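Local coordinates for choline kinase (PDB 3MES), which probably transfers the terminal phosphate of ATP to choline, and perhaps to ethanolamine, in a magnesium-dependent reaction of the choline/ethanolamine kinase family, at residues R201-L204 with W205-E208; E223-S226 with K227-E231; F391-Y394 with A395-R398; F399-Y402 with L403-K406. All blocks are in the same frame, centred on the assembly; numbering follows the deposited sequence.

Interaction 1 (R201-L204 with W205-E208); sequences RIYL and WREE
Arg201 lies along the indole of Trp205, one helical turn further on in helix 198-214, and its chain crosses the ring atom by atom. CB, still beside the helix, hands the chain on to CG, which is turned opposite the backbone N (chi1 176°), and the two side chains then point the same way. CG stands over the middle of the six-membered ring, 3.5 Å from its centroid and almost on the ring normal, a CH-pi contact. CD follows over the same face and sits 3.4 Å from Trp205 CH2. The chain bends at chi3, NE passes 3.8 Å from Trp205 CZ2, and the guanidinium ends up nearly parallel to the indole, the two planes 9° apart. Its NH1 is hydrogen-bonded to the carbonyl oxygen of Tyr288, which fixes the far end of the chain. Beneath, the helix backbone joins the same two residues, Trp205 N donating to Arg201 O at 2.8 Å.

Round the helix, Tyr203 and Arg206 form a looser pair. Tyr203 CD2 stands over one face of the Arg206 guanidinium, toward its rim, 3.7 Å from NH2, with ring and guanidinium planes 32° apart. The Tyr203 hydroxyl bonds to Glu236.

Trp205 also meets the ring of Trp374, a residue of the decamethonium pocket, and its side chain is about 7 Å from the bound ligand. This places Trp205, behind Trp374, probably in the second shell of that pocket. The Arg201 methylenes lie over one face of the indole while the charge is carried onward to a backbone carbonyl, which would restrain the indole's rotation.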
loop_
_atom_site.group_PDB
_atom_site.type_symbol
_atom_site.label_atom_id
_atom_site.label_comp_id
_atom_site.label_asym_id
_atom_site.label_seq_id
_atom_site.Cartn_x
_atom_site.Cartn_y
_atom_site.Cartn_z
ATOM N N ARG B 201 -16.134 25.463 -9.628
ATOM C CA ARG B 201 -17.107 24.578 -8.997
ATOM C C ARG B 201 -17.850 25.282 -7.865
ATOM O O ARG B 201 -19.067 25.150 -7.739
ATOM C CB ARG B 201 -16.419 23.309 -8.490
ATOM C CG ARG B 201 -17.323 22.355 -7.732
ATOM C CD ARG B 201 -16.696 20.975 -7.644
ATOM N NE ARG B 201 -16.673 20.311 -8.944
ATOM C CZ ARG B 201 -16.026 19.178 -9.198
ATOM N NH1 ARG B 201 -15.334 18.573 -8.242
ATOM N NH2 ARG B 201 -16.067 18.651 -10.413
ATOM N N ILE B 202 -17.116 26.031 -7.048
ATOM C CA ILE B 202 -17.728 26.775 -5.953
ATOM C C ILE B 202 -18.735 27.798 -6.467
ATOM O O ILE B 202 -19.853 27.887 -5.961
ATOM C CB ILE B 202 -16.680 27.487 -5.075
ATOM C CG1 ILE B 202 -15.978 26.478 -4.164
ATOM C CG2 ILE B 202 -17.338 28.575 -4.245
ATOM C CD1 ILE B 202 -14.933 27.089 -3.252
ATOM N N TYR B 203 -18.337 28.572 -7.472
ATOM C CA TYR B 203 -19.234 29.561 -8.054
ATOM C C TYR B 203 -20.431 28.863 -8.697
ATOM O O TYR B 203 -21.578 29.288 -8.534
ATOM C CB TYR B 203 -18.502 30.431 -9.080
ATOM C CG TYR B 203 -17.297 31.157 -8.523
ATOM C CD1 TYR B 203 -16.130 31.285 -9.266
ATOM C CD2 TYR B 203 -17.322 31.705 -7.247
ATOM C CE1 TYR B 203 -15.026 31.946 -8.755
ATOM C CE2 TYR B 203 -16.227 32.366 -6.729
ATOM C CZ TYR B 203 -15.082 32.483 -7.483
ATOM O OH TYR B 203 -13.992 33.141 -6.963
ATOM N N LEU B 204 -20.157 27.780 -9.413
ATOM C CA LEU B 204 -21.207 27.015 -10.069
ATOM C C LEU B 204 -22.219 26.483 -9.057
ATOM O O LEU B 204 -23.429 26.592 -9.258
ATOM C CB LEU B 204 -20.599 25.849 -10.848
ATOM C CG LEU B 204 -21.349 25.430 -12.107
ATOM C CD1 LEU B 204 -21.095 26.450 -13.206
ATOM C CD2 LEU B 204 -20.919 24.035 -12.547
ATOM N N TRP B 205 -21.721 25.902 -7.971
ATOM C CA TRP B 205 -22.598 25.330 -6.954
ATOM C C TRP B 205 -23.228 26.399 -6.065
ATOM O O TRP B 205 -24.288 26.179 -5.476
ATOM C CB TRP B 205 -21.865 24.280 -6.114
ATOM C CG TRP B 205 -21.555 23.027 -6.877
ATOM C CD1 TRP B 205 -21.984 22.708 -8.134
ATOM C CD2 TRP B 205 -20.783 21.909 -6.420
ATOM N NE1 TRP B 205 -21.511 21.469 -8.495
ATOM C CE2 TRP B 205 -20.773 20.956 -7.461
ATOM C CE3 TRP B 205 -20.094 21.621 -5.238
ATOM C CZ2 TRP B 205 -20.102 19.739 -7.354
ATOM C CZ3 TRP B 205 -19.426 20.415 -5.134
ATOM C CH2 TRP B 205 -19.436 19.487 -6.186
ATOM N N ARG B 206 -22.581 27.557 -5.974
ATOM C CA ARG B 206 -23.151 28.677 -5.235
ATOM C C ARG B 206 -24.478 29.093 -5.855
ATOM O O ARG B 206 -25.461 29.318 -5.150
ATOM C CB ARG B 206 -22.195 29.868 -5.226
ATOM C CG ARG B 206 -22.786 31.116 -4.596
ATOM C CD ARG B 206 -21.839 32.292 -4.719
ATOM N NE ARG B 206 -21.504 32.573 -6.113
ATOM C CZ ARG B 206 -20.622 33.488 -6.498
ATOM N NH1 ARG B 206 -19.981 34.218 -5.593
ATOM N NH2 ARG B 206 -20.377 33.675 -7.787
ATOM N N GLU B 207 -24.497 29.191 -7.180
ATOM C CA GLU B 207 -25.700 29.580 -7.904
ATOM C C GLU B 207 -26.801 28.528 -7.796
ATOM O O GLU B 207 -27.975 28.869 -7.671
ATOM C CB GLU B 207 -25.376 29.881 -9.369
ATOM C CG GLU B 207 -24.547 31.139 -9.556
ATOM C CD GLU B 207 -25.151 32.335 -8.845
ATOM O OE1 GLU B 207 -26.397 32.447 -8.829
ATOM O OE2 GLU B 207 -24.384 33.160 -8.302
ATOM N N GLU B 208 -26.427 27.253 -7.840
ATOM C CA GLU B 208 -27.405 26.184 -7.669
ATOM C C GLU B 208 -28.053 26.267 -6.288
ATOM O O GLU B 208 -29.248 26.017 -6.137
ATOM C CB GLU B 208 -26.770 24.807 -7.888
ATOM C CG GLU B 208 -26.510 24.464 -9.352
ATOM C CD GLU B 208 -26.024 23.035 -9.549
ATOM O OE1 GLU B 208 -25.378 22.760 -10.581
ATOM O OE2 GLU B 208 -26.285 22.185 -8.672
#

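Interaction 2 (E223-S226 with K227-E231); sequences ELYS and KILEE
Helix 222-231 is a short helix wedged between two longer ones, and Tyr225 and Leu229 meet in the middle of it as an i to i+4 pair. Tyr225 has CG opposite its backbone N (chi1 169°), which carries the phenol outward and somewhat forward, alongside Leu229. There Leu229 reaches it from one face of the ring: CG stands 4.0 Å above the plane, offset toward the rim, and the CD1 methyl is the closer branch, 3.3 Å from Tyr225 CE2 and 3.7 Å from CZ. The other methyl, CD2, comes closest to Tyr225 OH, at 4.2 Å. Both residues face helix 198-214, where Tyr225 packs on Lys210 and Val213 and Leu229 on Arg206 and Lys210.

On another side of the helix, Leu224 and Ile228 rest on Phe399 of helix 391-411. Between these two, the Leu224 carbonyl accepts the N-H of Ile228 at 3.0 Å, and Ile228 CG1 comes within 3.4 Å of that same oxygen. Tyr225 O likewise takes the N-H of Leu229, whereas the bond from Glu230 N to Ser226 O is weak.

Side-chain packing therefore joins the helix to both neighbours, and charge is added near its end. The Lys227 chain, bent at chi2 and chi4, curls forward to Glu231. In this salt bridge Lys227 NZ donates to Glu231 OE2 at 3.2 Å, arriving on the anti side of the carboxylate and 21° out of its plane.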
loop_
_atom_site.group_PDB
_atom_site.type_symbol
_atom_site.label_atom_id
_atom_site.label_comp_id
_atom_site.label_asym_id
_atom_site.label_seq_id
_atom_site.Cartn_x
_atom_site.Cartn_y
_atom_site.Cartn_z
ATOM N N GLU B 223 -28.466 33.021 8.739
ATOM C CA GLU B 223 -27.389 33.847 9.276
ATOM C C GLU B 223 -26.023 33.289 8.878
ATOM O O GLU B 223 -25.149 34.024 8.419
ATOM C CB GLU B 223 -27.496 33.944 10.799
ATOM C CG GLU B 223 -27.004 35.264 11.373
ATOM C CD GLU B 223 -27.943 36.417 11.061
ATOM O OE1 GLU B 223 -29.151 36.165 10.861
ATOM O OE2 GLU B 223 -27.475 37.577 11.023
ATOM N N LEU B 224 -25.851 31.985 9.060
ATOM C CA LEU B 224 -24.619 31.306 8.678
ATOM C C LEU B 224 -24.447 31.340 7.163
ATOM O O LEU B 224 -23.437 31.818 6.646
ATOM C CB LEU B 224 -24.647 29.857 9.172
ATOM C CG LEU B 224 -23.384 29.011 9.004
ATOM C CD1 LEU B 224 -22.192 29.693 9.655
ATOM C CD2 LEU B 224 -23.593 27.625 9.591
ATOM N N TYR B 225 -25.450 30.828 6.460
ATOM C CA TYR B 225 -25.450 30.800 5.004
ATOM C C TYR B 225 -25.073 32.158 4.427
ATOM O O TYR B 225 -24.311 32.248 3.463
ATOM C CB TYR B 225 -26.828 30.373 4.497
ATOM C CG TYR B 225 -27.037 30.549 3.011
ATOM C CD1 TYR B 225 -26.695 29.543 2.119
ATOM C CD2 TYR B 225 -27.592 31.715 2.502
ATOM C CE1 TYR B 225 -26.892 29.696 0.760
ATOM C CE2 TYR B 225 -27.793 31.877 1.146
ATOM C CZ TYR B 225 -27.442 30.865 0.279
ATOM O OH TYR B 225 -27.642 31.021 -1.074
ATOM N N SER B 226 -25.608 33.213 5.031
ATOM C CA SER B 226 -25.386 34.566 4.546
ATOM C C SER B 226 -23.929 34.984 4.714
ATOM O O SER B 226 -23.356 35.633 3.837
ATOM C CB SER B 226 -26.307 35.545 5.275
ATOM O OG SER B 226 -26.500 36.723 4.514
ATOM N N LYS B 227 -23.328 34.604 5.839
ATOM C CA LYS B 227 -21.933 34.938 6.108
ATOM C C LYS B 227 -20.995 34.202 5.156
ATOM O O LYS B 227 -19.938 34.714 4.789
ATOM C CB LYS B 227 -21.568 34.615 7.559
ATOM C CG LYS B 227 -20.206 35.150 7.983
ATOM C CD LYS B 227 -20.262 36.643 8.265
ATOM C CE LYS B 227 -18.897 37.297 8.084
ATOM N NZ LYS B 227 -17.814 36.564 8.796
ATOM N N ILE B 228 -21.388 32.996 4.760
ATOM C CA ILE B 228 -20.592 32.198 3.834
ATOM C C ILE B 228 -20.566 32.835 2.450
ATOM O O ILE B 228 -19.549 32.795 1.757
ATOM C CB ILE B 228 -21.133 30.760 3.724
ATOM C CG1 ILE B 228 -20.978 30.031 5.059
ATOM C CG2 ILE B 228 -20.419 30.000 2.611
ATOM C CD1 ILE B 228 -19.548 29.943 5.544
ATOM N N LEU B 229 -21.692 33.422 2.054
ATOM C CA LEU B 229 -21.797 34.099 0.767
ATOM C C LEU B 229 -20.851 35.291 0.690
ATOM O O LEU B 229 -20.373 35.641 -0.386
ATOM C CB LEU B 229 -23.234 34.557 0.516
ATOM C CG LEU B 229 -24.246 33.456 0.202
ATOM C CD1 LEU B 229 -25.633 34.045 -0.013
ATOM C CD2 LEU B 229 -23.802 32.657 -1.014
ATOM N N GLU B 230 -20.589 35.912 1.835
ATOM C CA GLU B 230 -19.666 37.038 1.897
ATOM C C GLU B 230 -18.220 36.559 1.846
ATOM O O GLU B 230 -17.376 37.168 1.189
ATOM C CB GLU B 230 -19.897 37.853 3.170
ATOM C CG GLU B 230 -21.304 38.409 3.310
ATOM C CD GLU B 230 -21.452 39.300 4.528
ATOM O OE1 GLU B 230 -22.570 39.804 4.766
ATOM O OE2 GLU B 230 -20.450 39.496 5.248
ATOM N N GLU B 231 -17.945 35.462 2.545
ATOM C CA GLU B 231 -16.603 34.891 2.589
ATOM C C GLU B 231 -16.137 34.470 1.201
ATOM O O GLU B 231 -14.962 34.607 0.864
ATOM C CB GLU B 231 -16.564 33.689 3.538
ATOM C CG GLU B 231 -16.829 34.029 4.994
ATOM C CD GLU B 231 -15.618 34.624 5.687
ATOM O OE1 GLU B 231 -14.486 34.173 5.406
ATOM O OE2 GLU B 231 -15.800 35.537 6.520
#

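Interaction 3 (F391-Y394 with A395-R398); sequences FTEY and ANTR
The first turns of helix 391-411 follow regular i to i+4 bonding, with Phe391, Thr392, Glu393 and Tyr394 giving their carbonyls to the N-H groups of Ala395, Asn396, Thr397 and Arg398. On this frame Tyr394 and Arg398 lie side by side, pointing the same way. Arg398 CG sits 3.6 Å above one face of the phenol, toward the rim, making a CH-pi contact, and CD follows 3.6 Å from Tyr394 CZ. Bends at chi2 and chi3 then fold the arginine round the end of the ring, leaving the guanidinium turned 75° from it. Arg398 NH1 donates to Tyr394 OH at 2.8 Å, the oxygen lying 13° out of the guanidinium plane.

Thr397 doubles a backbone link: its OG1 donates to Glu393 O at 2.9 Å and its N to the same oxygen at 3.1 Å, the two arriving from opposite faces of the carbonyl plane.

Tyr394 belongs to the decamethonium pocket and touches the ligand. Its hydroxyl also bonds to the hydroxyl of Tyr309, another pocket residue, while Arg398 is also hydrogen-bonded through NE to His368 and through NH2 to Ser367. Arg398 is therefore a second-shell residue: one arm grips the phenol oxygen and its methylenes support the ring, which, with the Tyr309 bond, would limit the tilt of the Tyr394 ring. The nearby positive charge would be expected to polarise the hydroxyl.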
loop_
_atom_site.group_PDB
_atom_site.type_symbol
_atom_site.label_atom_id
_atom_site.label_comp_id
_atom_site.label_asym_id
_atom_site.label_seq_id
_atom_site.Cartn_x
_atom_site.Cartn_y
_atom_site.Cartn_z
ATOM N N PHE B 391 -29.366 16.843 4.449
ATOM C CA PHE B 391 -28.474 17.697 3.672
ATOM C C PHE B 391 -28.359 19.116 4.224
ATOM O O PHE B 391 -27.299 19.733 4.134
ATOM C CB PHE B 391 -28.914 17.735 2.207
ATOM C CG PHE B 391 -28.820 16.406 1.513
ATOM C CD1 PHE B 391 -27.633 15.998 0.925
ATOM C CD2 PHE B 391 -29.918 15.560 1.451
ATOM C CE1 PHE B 391 -27.542 14.775 0.287
ATOM C CE2 PHE B 391 -29.833 14.336 0.815
ATOM C CZ PHE B 391 -28.644 13.943 0.233
ATOM N N THR B 392 -29.448 19.634 4.785
ATOM C CA THR B 392 -29.443 20.990 5.334
ATOM C C THR B 392 -28.602 21.073 6.603
ATOM O O THR B 392 -27.811 22.002 6.776
ATOM C CB THR B 392 -30.865 21.491 5.650
ATOM O OG1 THR B 392 -31.660 21.478 4.457
ATOM C CG2 THR B 392 -30.814 22.905 6.194
ATOM N N GLU B 393 -28.776 20.101 7.490
ATOM C CA GLU B 393 -28.011 20.071 8.730
ATOM C C GLU B 393 -26.534 19.840 8.439
ATOM O O GLU B 393 -25.666 20.374 9.131
ATOM C CB GLU B 393 -28.542 18.987 9.671
ATOM C CG GLU B 393 -27.924 19.028 11.062
ATOM C CD GLU B 393 -28.104 20.375 11.736
ATOM O OE1 GLU B 393 -29.108 21.060 11.440
ATOM O OE2 GLU B 393 -27.242 20.751 12.558
ATOM N N TYR B 394 -26.248 19.045 7.410
ATOM C CA TYR B 394 -24.866 18.765 7.038
ATOM C C TYR B 394 -24.181 20.010 6.493
ATOM O O TYR B 394 -23.001 20.242 6.754
ATOM C CB TYR B 394 -24.781 17.631 6.014
ATOM C CG TYR B 394 -23.365 17.338 5.574
ATOM C CD1 TYR B 394 -22.463 16.727 6.434
ATOM C CD2 TYR B 394 -22.926 17.682 4.303
ATOM C CE1 TYR B 394 -21.167 16.464 6.042
ATOM C CE2 TYR B 394 -21.631 17.419 3.900
ATOM C CZ TYR B 394 -20.756 16.810 4.774
ATOM O OH TYR B 394 -19.466 16.543 4.380
ATOM N N ALA B 395 -24.926 20.805 5.733
ATOM C CA ALA B 395 -24.404 22.052 5.193
ATOM C C ALA B 395 -24.092 23.025 6.326
ATOM O O ALA B 395 -23.031 23.648 6.348
ATOM C CB ALA B 395 -25.394 22.661 4.218
ATOM N N ASN B 396 -25.025 23.148 7.266
ATOM C CA ASN B 396 -24.820 23.978 8.446
ATOM C C ASN B 396 -23.516 23.619 9.143
ATOM O O ASN B 396 -22.798 24.489 9.632
ATOM C CB ASN B 396 -25.979 23.802 9.431
ATOM C CG ASN B 396 -27.228 24.543 9.004
ATOM O OD1 ASN B 396 -28.307 24.328 9.556
ATOM N ND2 ASN B 396 -27.088 25.425 8.021
ATOM N N THR B 397 -23.219 22.327 9.181
ATOM C CA THR B 397 -22.022 21.842 9.851
ATOM C C THR B 397 -20.755 22.244 9.100
ATOM O O THR B 397 -19.829 22.806 9.689
ATOM C CB THR B 397 -22.070 20.315 10.047
ATOM O OG1 THR B 397 -23.267 19.967 10.752
ATOM C CG2 THR B 397 -20.865 19.837 10.842
ATOM N N ARG B 398 -20.718 21.967 7.799
ATOM C CA ARG B 398 -19.555 22.325 6.992
ATOM C C ARG B 398 -19.287 23.827 7.064
ATOM O O ARG B 398 -18.135 24.254 7.173
ATOM C CB ARG B 398 -19.726 21.883 5.536
ATOM C CG ARG B 398 -19.948 20.389 5.346
ATOM C CD ARG B 398 -18.925 19.549 6.106
ATOM N NE ARG B 398 -17.543 19.888 5.773
ATOM C CZ ARG B 398 -16.817 19.270 4.845
ATOM N NH1 ARG B 398 -17.339 18.280 4.134
ATOM N NH2 ARG B 398 -15.565 19.651 4.624
#

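Interaction 4 (F399-Y402 with L403-K406); sequences FTHY and LQKK
The phenol of Tyr402 has Leu403 CD1 at its edge, in the ring plane and 3.4 Å from Tyr402 CD2, while Lys406 approaches from one turn further along helix 391-411. With CG opposite the backbone N (chi1 167°), the ring is carried forward beside the lysine chain, and Lys406 CD passes 3.7 Å from Tyr402 OH. The hydroxyl itself is bonded to Glu231 of helix 222-231, to which Lys406 NZ also makes a weak, long ion pair.

The imidazole of His401 has Gln404 at its edge. The two side chains run the same way with their planes 69° apart, and Gln404 OE1 lies near the ring plane, 4.0 Å from His401 CD2. His401 ND1 is hydrogen-bonded to the hydroxyl of Tyr307, a magnesium-site residue, which, with the rings of Tyr321 and Phe319 beside it, would limit the turn of the imidazole.

Beneath these groups, Lys405 N donates to His401 O at 2.8 Å and Lys406 N to Tyr402 O at 2.9 Å. Lys405 forms a salt bridge with Glu361. The buried polar ends thus find partners on other parts of the fold, while Tyr402 meets Leu403 and Lys406 chiefly through carbon atoms: His401 ties the helix toward the magnesium-site side, Tyr402 to helix 222-231.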
loop_
_atom_site.group_PDB
_atom_site.type_symbol
_atom_site.label_atom_id
_atom_site.label_comp_id
_atom_site.label_asym_id
_atom_site.label_seq_id
_atom_site.Cartn_x
_atom_site.Cartn_y
_atom_site.Cartn_z
ATOM N N PHE B 399 -20.352 24.623 7.004
ATOM C CA PHE B 399 -20.218 26.072 7.111
ATOM C C PHE B 399 -19.677 26.452 8.484
ATOM O O PHE B 399 -18.695 27.180 8.594
ATOM C CB PHE B 399 -21.554 26.778 6.853
ATOM C CG PHE B 399 -22.045 26.660 5.435
ATOM C CD1 PHE B 399 -21.158 26.430 4.396
ATOM C CD2 PHE B 399 -23.389 26.803 5.140
ATOM C CE1 PHE B 399 -21.605 26.325 3.093
ATOM C CE2 PHE B 399 -23.843 26.703 3.840
ATOM C CZ PHE B 399 -22.948 26.465 2.813
ATOM N N THR B 400 -20.324 25.951 9.530
ATOM C CA THR B 400 -19.849 26.160 10.889
ATOM C C THR B 400 -18.349 25.888 10.966
ATOM O O THR B 400 -17.583 26.711 11.465
ATOM C CB THR B 400 -20.580 25.240 11.890
ATOM O OG1 THR B 400 -21.973 25.577 11.926
ATOM C CG2 THR B 400 -19.994 25.387 13.286
ATOM N N HIS B 401 -17.936 24.732 10.458
ATOM C CA HIS B 401 -16.539 24.320 10.541
ATOM C C HIS B 401 -15.612 25.207 9.716
ATOM O O HIS B 401 -14.435 25.354 10.045
ATOM C CB HIS B 401 -16.373 22.850 10.145
ATOM C CG HIS B 401 -16.892 21.888 11.170
ATOM N ND1 HIS B 401 -17.275 20.602 10.858
ATOM C CD2 HIS B 401 -17.101 22.031 12.500
ATOM C CE1 HIS B 401 -17.690 19.990 11.953
ATOM N NE2 HIS B 401 -17.596 20.837 12.963
ATOM N N TYR B 402 -16.141 25.797 8.648
ATOM C CA TYR B 402 -15.370 26.756 7.864
ATOM C C TYR B 402 -14.973 27.948 8.727
ATOM O O TYR B 402 -13.806 28.331 8.776
ATOM C CB TYR B 402 -16.163 27.252 6.656
ATOM C CG TYR B 402 -15.526 28.457 6.007
ATOM C CD1 TYR B 402 -14.563 28.309 5.021
ATOM C CD2 TYR B 402 -15.869 29.746 6.399
ATOM C CE1 TYR B 402 -13.967 29.406 4.432
ATOM C CE2 TYR B 402 -15.277 30.850 5.818
ATOM C CZ TYR B 402 -14.326 30.672 4.833
ATOM O OH TYR B 402 -13.731 31.762 4.246
ATOM N N LEU B 403 -15.960 28.536 9.394
ATOM C CA LEU B 403 -15.725 29.665 10.284
ATOM C C LEU B 403 -14.690 29.309 11.336
ATOM O O LEU B 403 -13.719 30.037 11.542
ATOM C CB LEU B 403 -17.032 30.087 10.958
ATOM C CG LEU B 403 -17.815 31.232 10.307
ATOM C CD1 LEU B 403 -17.385 31.463 8.867
ATOM C CD2 LEU B 403 -19.315 30.981 10.406
ATOM N N GLN B 404 -14.905 28.176 11.996
ATOM C CA GLN B 404 -14.017 27.713 13.056
ATOM C C GLN B 404 -12.593 27.499 12.552
ATOM O O GLN B 404 -11.636 28.016 13.131
ATOM C CB GLN B 404 -14.564 26.424 13.675
ATOM C CG GLN B 404 -13.779 25.926 14.870
ATOM C CD GLN B 404 -14.431 24.731 15.537
ATOM O OE1 GLN B 404 -15.596 24.420 15.281
ATOM N NE2 GLN B 404 -13.682 24.053 16.398
ATOM N N LYS B 405 -12.456 26.741 11.468
ATOM C CA LYS B 405 -11.144 26.455 10.896
ATOM C C LYS B 405 -10.406 27.734 10.496
ATOM O O LYS B 405 -9.202 27.858 10.717
ATOM C CB LYS B 405 -11.274 25.516 9.693
ATOM C CG LYS B 405 -9.953 24.948 9.194
ATOM C CD LYS B 405 -9.307 24.018 10.216
ATOM C CE LYS B 405 -8.043 23.384 9.649
ATOM N NZ LYS B 405 -7.358 22.474 10.612
ATOM N N LYS B 406 -11.132 28.682 9.910
ATOM C CA LYS B 406 -10.538 29.950 9.505
ATOM C C LYS B 406 -9.965 30.711 10.703
ATOM O O LYS B 406 -8.898 31.316 10.606
ATOM C CB LYS B 406 -11.558 30.812 8.759
ATOM C CG LYS B 406 -11.010 32.136 8.248
ATOM C CD LYS B 406 -12.008 32.819 7.325
ATOM C CE LYS B 406 -11.430 34.081 6.703
ATOM N NZ LYS B 406 -11.370 35.213 7.671
#

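In the fold
All four contacts are local, each within one helix; they run in series along the chain, and none closes a loop, nests or crosses another. Interaction 1 lies on helix 198-214 and interaction 2 on helix 222-231, the next helix, where Arg206 CG and Leu229 CD2 pack 4.0 Å apart. Interactions 3 and 4 come much later, end to end on helix 391-411. Interaction 2 bridges these parts: Leu224 packs against Asn396 of interaction 3 and Leu403 of interaction 4, and Glu231 also meets Tyr402 of interaction 4. Interactions 1 and 3 do not touch; interaction 3 supplies Tyr394 to the decamethonium pocket, while Trp205 of interaction 1 lies behind it against Trp374.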